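PDB 3HV1: polar amino acid ABC uptake transporter substrate binding protein from Streptococcus thermophilus LMG 18311, which probably binds polar amino acids outside the cell and delivers them to an ABC transporter in the membrane for uptake. Local coordinates for residues R183-L196 with I242-D254. Numbering follows the deposited sequence.
Sequences RVYANYYLEKSGVL and ISNKWFGEDVATD
Helix 183-192 of one lobe meets the C-terminal end of helix 238-247, which packs on helix 46-56 of the other lobe, in a mixed polar and aromatic contact. The short helical segments run at 82° to each other, their axes 8.3 Å apart. Asn-187 lies against Phe-247, CB to CB 3.7 Å, and the phenyl edge reaches the Val-184 carbonyl. Alongside, the Tyr-188 and Trp-246 side chains point the same way, CE1 to CZ3 3.8 Å, and Tyr-188 CA directs a CA-H...O contact at Trp-246 O. At the exposed flank Glu-191, bent at chi2 (64°), lays its carboxylate over Gly-248, with OE1 3.2 Å from CA; waters link its two oxygens to Gly-248 O and Lys-245 O. Past the C-terminal end of helix 238-247, Glu-249 OE2 receives NH2 of the extended Arg-183 chain in a 2.8 Å salt bridge; OE2 lies near the guanidinium plane, while NH2 comes from above the carboxylate plane, 38° out of it. Val-251 CG1 sits over one guanidinium face, while NH1 also bonds to Val-106 O and, through a water, is tied to Val-251 O. Such an interlobe contact is consistent with the two-lobed, family 3 solute-binding fold.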
loop_
_atom_site.group_PDB
_atom_site.type_symbol
_atom_site.label_atom_id
_atom_site.label_comp_id
_atom_site.label_asym_id
_atom_site.label_seq_id
_atom_site.Cartn_x
_atom_site.Cartn_y
_atom_site.Cartn_z
ATOM N N ARG A 183 -11.342 16.687 -0.322
ATOM C CA ARG A 183 -11.475 16.356 -1.732
ATOM C C ARG A 183 -12.881 15.809 -1.992
ATOM O O ARG A 183 -13.553 16.256 -2.917
ATOM C CB ARG A 183 -10.445 15.301 -2.111
ATOM C CG ARG A 183 -10.471 14.901 -3.571
ATOM C CD ARG A 183 -9.684 13.625 -3.790
ATOM N NE ARG A 183 -9.520 13.335 -5.210
ATOM C CZ ARG A 183 -8.923 12.245 -5.680
ATOM N NH1 ARG A 183 -8.436 11.338 -4.841
ATOM N NH2 ARG A 183 -8.793 12.076 -6.987
ATOM N N VAL A 184 -13.337 14.850 -1.180
ATOM C CA VAL A 184 -14.676 14.286 -1.403
ATOM C C VAL A 184 -15.794 15.331 -1.482
ATOM O O VAL A 184 -16.757 15.145 -2.226
ATOM C CB VAL A 184 -15.100 13.234 -0.320
ATOM C CG1 VAL A 184 -14.360 11.930 -0.538
ATOM C CG2 VAL A 184 -14.883 13.788 1.087
ATOM N N TYR A 185 -15.679 16.421 -0.727
ATOM C CA TYR A 185 -16.707 17.460 -0.768
ATOM C C TYR A 185 -16.494 18.410 -1.939
ATOM O O TYR A 185 -17.439 18.788 -2.629
ATOM C CB TYR A 185 -16.710 18.275 0.532
ATOM C CG TYR A 185 -16.976 17.450 1.770
ATOM C CD1 TYR A 185 -18.039 16.549 1.811
ATOM C CD2 TYR A 185 -16.159 17.561 2.896
ATOM C CE1 TYR A 185 -18.281 15.771 2.944
ATOM C CE2 TYR A 185 -16.387 16.792 4.033
ATOM C CZ TYR A 185 -17.452 15.893 4.048
ATOM O OH TYR A 185 -17.669 15.098 5.156
ATOM N N ALA A 186 -15.249 18.817 -2.145
ATOM C CA ALA A 186 -14.925 19.725 -3.241
ATOM C C ALA A 186 -15.407 19.157 -4.569
ATOM O O ALA A 186 -16.194 19.783 -5.282
ATOM C CB ALA A 186 -13.403 19.964 -3.294
ATOM N N ASN A 187 -14.942 17.961 -4.906
ATOM C CA ASN A 187 -15.323 17.351 -6.177
ATOM C C ASN A 187 -16.801 17.020 -6.284
ATOM O O ASN A 187 -17.407 17.201 -7.337
ATOM C CB ASN A 187 -14.482 16.101 -6.428
ATOM C CG ASN A 187 -13.097 16.435 -6.933
ATOM O OD1 ASN A 187 -12.841 16.429 -8.147
ATOM N ND2 ASN A 187 -12.201 16.754 -6.018
ATOM N N TYR A 188 -17.391 16.544 -5.199
ATOM C CA TYR A 188 -18.804 16.195 -5.227
ATOM C C TYR A 188 -19.697 17.399 -5.509
ATOM O O TYR A 188 -20.528 17.372 -6.419
ATOM C CB TYR A 188 -19.216 15.561 -3.898
ATOM C CG TYR A 188 -20.711 15.463 -3.723
ATOM C CD1 TYR A 188 -21.476 14.634 -4.545
ATOM C CD2 TYR A 188 -21.368 16.224 -2.754
ATOM C CE1 TYR A 188 -22.853 14.566 -4.409
ATOM C CE2 TYR A 188 -22.749 16.162 -2.611
ATOM C CZ TYR A 188 -23.483 15.332 -3.439
ATOM O OH TYR A 188 -24.846 15.266 -3.300
ATOM N N TYR A 189 -19.530 18.458 -4.726
ATOM C CA TYR A 189 -20.373 19.629 -4.903
ATOM C C TYR A 189 -20.153 20.324 -6.227
ATOM O O TYR A 189 -21.114 20.652 -6.921
ATOM C CB TYR A 189 -20.169 20.617 -3.749
ATOM C CG TYR A 189 -20.774 20.130 -2.454
ATOM C CD1 TYR A 189 -22.143 19.902 -2.352
ATOM C CD2 TYR A 189 -19.980 19.882 -1.337
ATOM C CE1 TYR A 189 -22.709 19.439 -1.171
ATOM C CE2 TYR A 189 -20.533 19.418 -0.149
ATOM C CZ TYR A 189 -21.902 19.199 -0.074
ATOM O OH TYR A 189 -22.465 18.735 1.093
ATOM N N LEU A 190 -18.890 20.537 -6.587
ATOM C CA LEU A 190 -18.582 21.216 -7.839
ATOM C C LEU A 190 -19.078 20.444 -9.052
ATOM O O LEU A 190 -19.592 21.039 -9.993
ATOM C CB LEU A 190 -17.078 21.474 -7.946
ATOM C CG LEU A 190 -16.509 22.414 -6.875
ATOM C CD1 LEU A 190 -15.015 22.620 -7.106
ATOM C CD2 LEU A 190 -17.232 23.754 -6.919
ATOM N N GLU A 191 -18.921 19.123 -9.037
ATOM C CA GLU A 191 -19.387 18.300 -10.152
ATOM C C GLU A 191 -20.910 18.283 -10.152
ATOM O O GLU A 191 -21.544 18.359 -11.205
ATOM C CB GLU A 191 -18.868 16.864 -10.025
ATOM C CG GLU A 191 -19.440 15.875 -11.058
ATOM C CD GLU A 191 -19.047 16.207 -12.497
ATOM O OE1 GLU A 191 -18.054 16.940 -12.693
ATOM O OE2 GLU A 191 -19.721 15.715 -13.435
ATOM N N LYS A 192 -21.496 18.171 -8.966
ATOM C CA LYS A 192 -22.952 18.143 -8.853
ATOM C C LYS A 192 -23.523 19.415 -9.472
ATOM O O LYS A 192 -24.569 19.389 -10.121
ATOM C CB LYS A 192 -23.375 18.047 -7.383
ATOM C CG LYS A 192 -24.878 17.918 -7.185
ATOM C CD LYS A 192 -25.229 17.665 -5.721
ATOM C CE LYS A 192 -26.703 17.333 -5.558
ATOM N NZ LYS A 192 -27.024 16.945 -4.154
ATOM N N SER A 193 -22.813 20.523 -9.277
ATOM C CA SER A 193 -23.229 21.820 -9.799
ATOM C C SER A 193 -22.846 21.996 -11.257
ATOM O O SER A 193 -23.218 22.990 -11.877
ATOM C CB SER A 193 -22.594 22.947 -8.990
ATOM O OG SER A 193 -23.079 22.951 -7.664
ATOM N N GLY A 194 -22.083 21.042 -11.785
ATOM C CA GLY A 194 -21.655 21.097 -13.176
ATOM C C GLY A 194 -20.660 22.201 -13.493
ATOM O O GLY A 194 -20.562 22.645 -14.636
ATOM N N VAL A 195 -19.898 22.629 -12.490
ATOM C CA VAL A 195 -18.927 23.709 -12.676
ATOM C C VAL A 195 -17.493 23.326 -12.311
ATOM O O VAL A 195 -16.630 24.190 -12.192
ATOM C CB VAL A 195 -19.313 24.930 -11.818
ATOM C CG1 VAL A 195 -20.702 25.435 -12.218
ATOM C CG2 VAL A 195 -19.288 24.550 -10.337
ATOM N N LEU A 196 -17.234 22.035 -12.140
ATOM C CA LEU A 196 -15.902 21.599 -11.762
ATOM C C LEU A 196 -14.803 22.166 -12.653
ATOM O O LEU A 196 -13.726 22.515 -12.166
ATOM C CB LEU A 196 -15.826 20.073 -11.764
ATOM C CG LEU A 196 -14.482 19.456 -11.364
ATOM C CD1 LEU A 196 -14.061 19.960 -9.986
ATOM C CD2 LEU A 196 -14.613 17.937 -11.364
ATOM N N ILE A 242 -18.382 5.487 -12.595
ATOM C CA ILE A 242 -18.899 5.780 -11.272
ATOM C C ILE A 242 -18.155 6.956 -10.658
ATOM O O ILE A 242 -18.767 7.875 -10.123
ATOM C CB ILE A 242 -18.768 4.548 -10.367
ATOM C CG1 ILE A 242 -19.632 3.409 -10.933
ATOM C CG2 ILE A 242 -19.188 4.897 -8.960
ATOM C CD1 ILE A 242 -19.428 2.084 -10.250
ATOM N N SER A 243 -16.830 6.922 -10.750
ATOM C CA SER A 243 -15.996 7.981 -10.208
ATOM C C SER A 243 -16.350 9.319 -10.846
ATOM O O SER A 243 -16.454 10.330 -10.158
ATOM C CB SER A 243 -14.514 7.672 -10.458
ATOM O OG SER A 243 -13.695 8.619 -9.784
ATOM N N ASN A 244 -16.542 9.328 -12.164
ATOM C CA ASN A 244 -16.885 10.575 -12.847
ATOM C C ASN A 244 -18.256 11.093 -12.420
ATOM O O ASN A 244 -18.457 12.302 -12.255
ATOM C CB ASN A 244 -16.852 10.389 -14.373
ATOM C CG ASN A 244 -17.198 11.668 -15.128
ATOM O OD1 ASN A 244 -18.325 11.843 -15.597
ATOM N ND2 ASN A 244 -16.230 12.574 -15.237
ATOM N N LYS A 245 -19.206 10.181 -12.249
ATOM C CA LYS A 245 -20.551 10.571 -11.841
ATOM C C LYS A 245 -20.550 11.341 -10.519
ATOM O O LYS A 245 -21.219 12.374 -10.372
ATOM C CB LYS A 245 -21.436 9.334 -11.684
ATOM C CG LYS A 245 -22.764 9.619 -10.992
ATOM C CD LYS A 245 -23.544 8.336 -10.728
ATOM C CE LYS A 245 -24.793 8.599 -9.896
ATOM N NZ LYS A 245 -25.524 7.320 -9.590
ATOM N N TRP A 246 -19.788 10.840 -9.559
ATOM C CA TRP A 246 -19.741 11.455 -8.244
ATOM C C TRP A 246 -18.737 12.578 -8.039
ATOM O O TRP A 246 -19.046 13.562 -7.363
ATOM C CB TRP A 246 -19.517 10.366 -7.189
ATOM C CG TRP A 246 -20.710 9.494 -7.036
ATOM C CD1 TRP A 246 -20.956 8.307 -7.666
ATOM C CD2 TRP A 246 -21.892 9.816 -6.308
ATOM N NE1 TRP A 246 -22.235 7.869 -7.380
ATOM C CE2 TRP A 246 -22.828 8.781 -6.545
ATOM C CE3 TRP A 246 -22.256 10.885 -5.474
ATOM C CZ2 TRP A 246 -24.103 8.788 -5.978
ATOM C CZ3 TRP A 246 -23.521 10.889 -4.911
ATOM C CH2 TRP A 246 -24.433 9.849 -5.164
ATOM N N PHE A 247 -17.554 12.439 -8.633
ATOM C CA PHE A 247 -16.485 13.414 -8.445
ATOM C C PHE A 247 -15.991 14.186 -9.671
ATOM O O PHE A 247 -15.186 15.097 -9.534
ATOM C CB PHE A 247 -15.295 12.717 -7.777
ATOM C CG PHE A 247 -15.657 11.990 -6.507
ATOM C CD1 PHE A 247 -16.174 12.688 -5.415
ATOM C CD2 PHE A 247 -15.511 10.606 -6.412
ATOM C CE1 PHE A 247 -16.545 12.019 -4.245
ATOM C CE2 PHE A 247 -15.881 9.926 -5.243
ATOM C CZ PHE A 247 -16.397 10.633 -4.160
ATOM N N GLY A 248 -16.446 13.824 -10.866
ATOM C CA GLY A 248 -15.999 14.547 -12.048
ATOM C C GLY A 248 -14.562 14.257 -12.446
ATOM O O GLY A 248 -13.981 14.954 -13.282
ATOM N N GLU A 249 -13.979 13.236 -11.832
ATOM C CA GLU A 249 -12.623 12.822 -12.145
ATOM C C GLU A 249 -12.422 11.373 -11.706
ATOM O O GLU A 249 -13.276 10.796 -11.036
ATOM C CB GLU A 249 -11.590 13.750 -11.482
ATOM C CG GLU A 249 -11.388 13.589 -9.995
ATOM C CD GLU A 249 -10.273 14.495 -9.474
ATOM O OE1 GLU A 249 -10.440 15.732 -9.515
ATOM O OE2 GLU A 249 -9.224 13.972 -9.036
ATOM N N ASP A 250 -11.302 10.790 -12.114
ATOM C CA ASP A 250 -10.955 9.406 -11.795
ATOM C C ASP A 250 -10.184 9.356 -10.469
ATOM O O ASP A 250 -9.030 9.792 -10.393
ATOM C CB ASP A 250 -10.101 8.841 -12.933
ATOM C CG ASP A 250 -9.656 7.414 -12.693
ATOM O OD1 ASP A 250 -10.054 6.822 -11.669
ATOM O OD2 ASP A 250 -8.899 6.882 -13.542
ATOM N N VAL A 251 -10.817 8.814 -9.433
ATOM C CA VAL A 251 -10.178 8.750 -8.115
ATOM C C VAL A 251 -9.483 7.427 -7.794
ATOM O O VAL A 251 -9.009 7.224 -6.688
ATOM C CB VAL A 251 -11.206 9.031 -7.001
ATOM C CG1 VAL A 251 -11.890 10.362 -7.265
ATOM C CG2 VAL A 251 -12.227 7.900 -6.928
ATOM N N ALA A 252 -9.408 6.535 -8.768
ATOM C CA ALA A 252 -8.790 5.234 -8.546
ATOM C C ALA A 252 -7.363 5.303 -8.019
ATOM O O ALA A 252 -6.549 6.085 -8.503
ATOM C CB ALA A 252 -8.816 4.426 -9.837
ATOM N N THR A 253 -7.076 4.479 -7.016
ATOM C CA THR A 253 -5.743 4.399 -6.444
ATOM C C THR A 253 -4.936 3.507 -7.380
ATOM O O THR A 253 -5.501 2.818 -8.221
ATOM C CB THR A 253 -5.755 3.717 -5.070
ATOM O OG1 THR A 253 -6.406 2.448 -5.191
ATOM C CG2 THR A 253 -6.485 4.580 -4.029
ATOM N N ASP A 254 -3.619 3.513 -7.229
ATOM C CA ASP A 254 -2.793 2.662 -8.064
ATOM C C ASP A 254 -3.174 1.188 -7.881
ATOM O O ASP A 254 -3.111 0.409 -8.826
ATOM C CB ASP A 254 -1.313 2.883 -7.745
ATOM C CG ASP A 254 -0.807 4.219 -8.256
ATOM O OD1 ASP A 254 -1.345 4.708 -9.274
ATOM O OD2 ASP A 254 0.135 4.772 -7.659
HETATM O O HOH W 1 -7.619 8.734 -4.971
HETATM O O HOH W 2 -9.624 16.002 -6.710
HETATM O O HOH W 3 -21.361 15.146 -7.915
HETATM O O HOH W 4 -21.874 14.057 -12.527
HETATM O O HOH W 5 -16.109 16.699 -14.668
#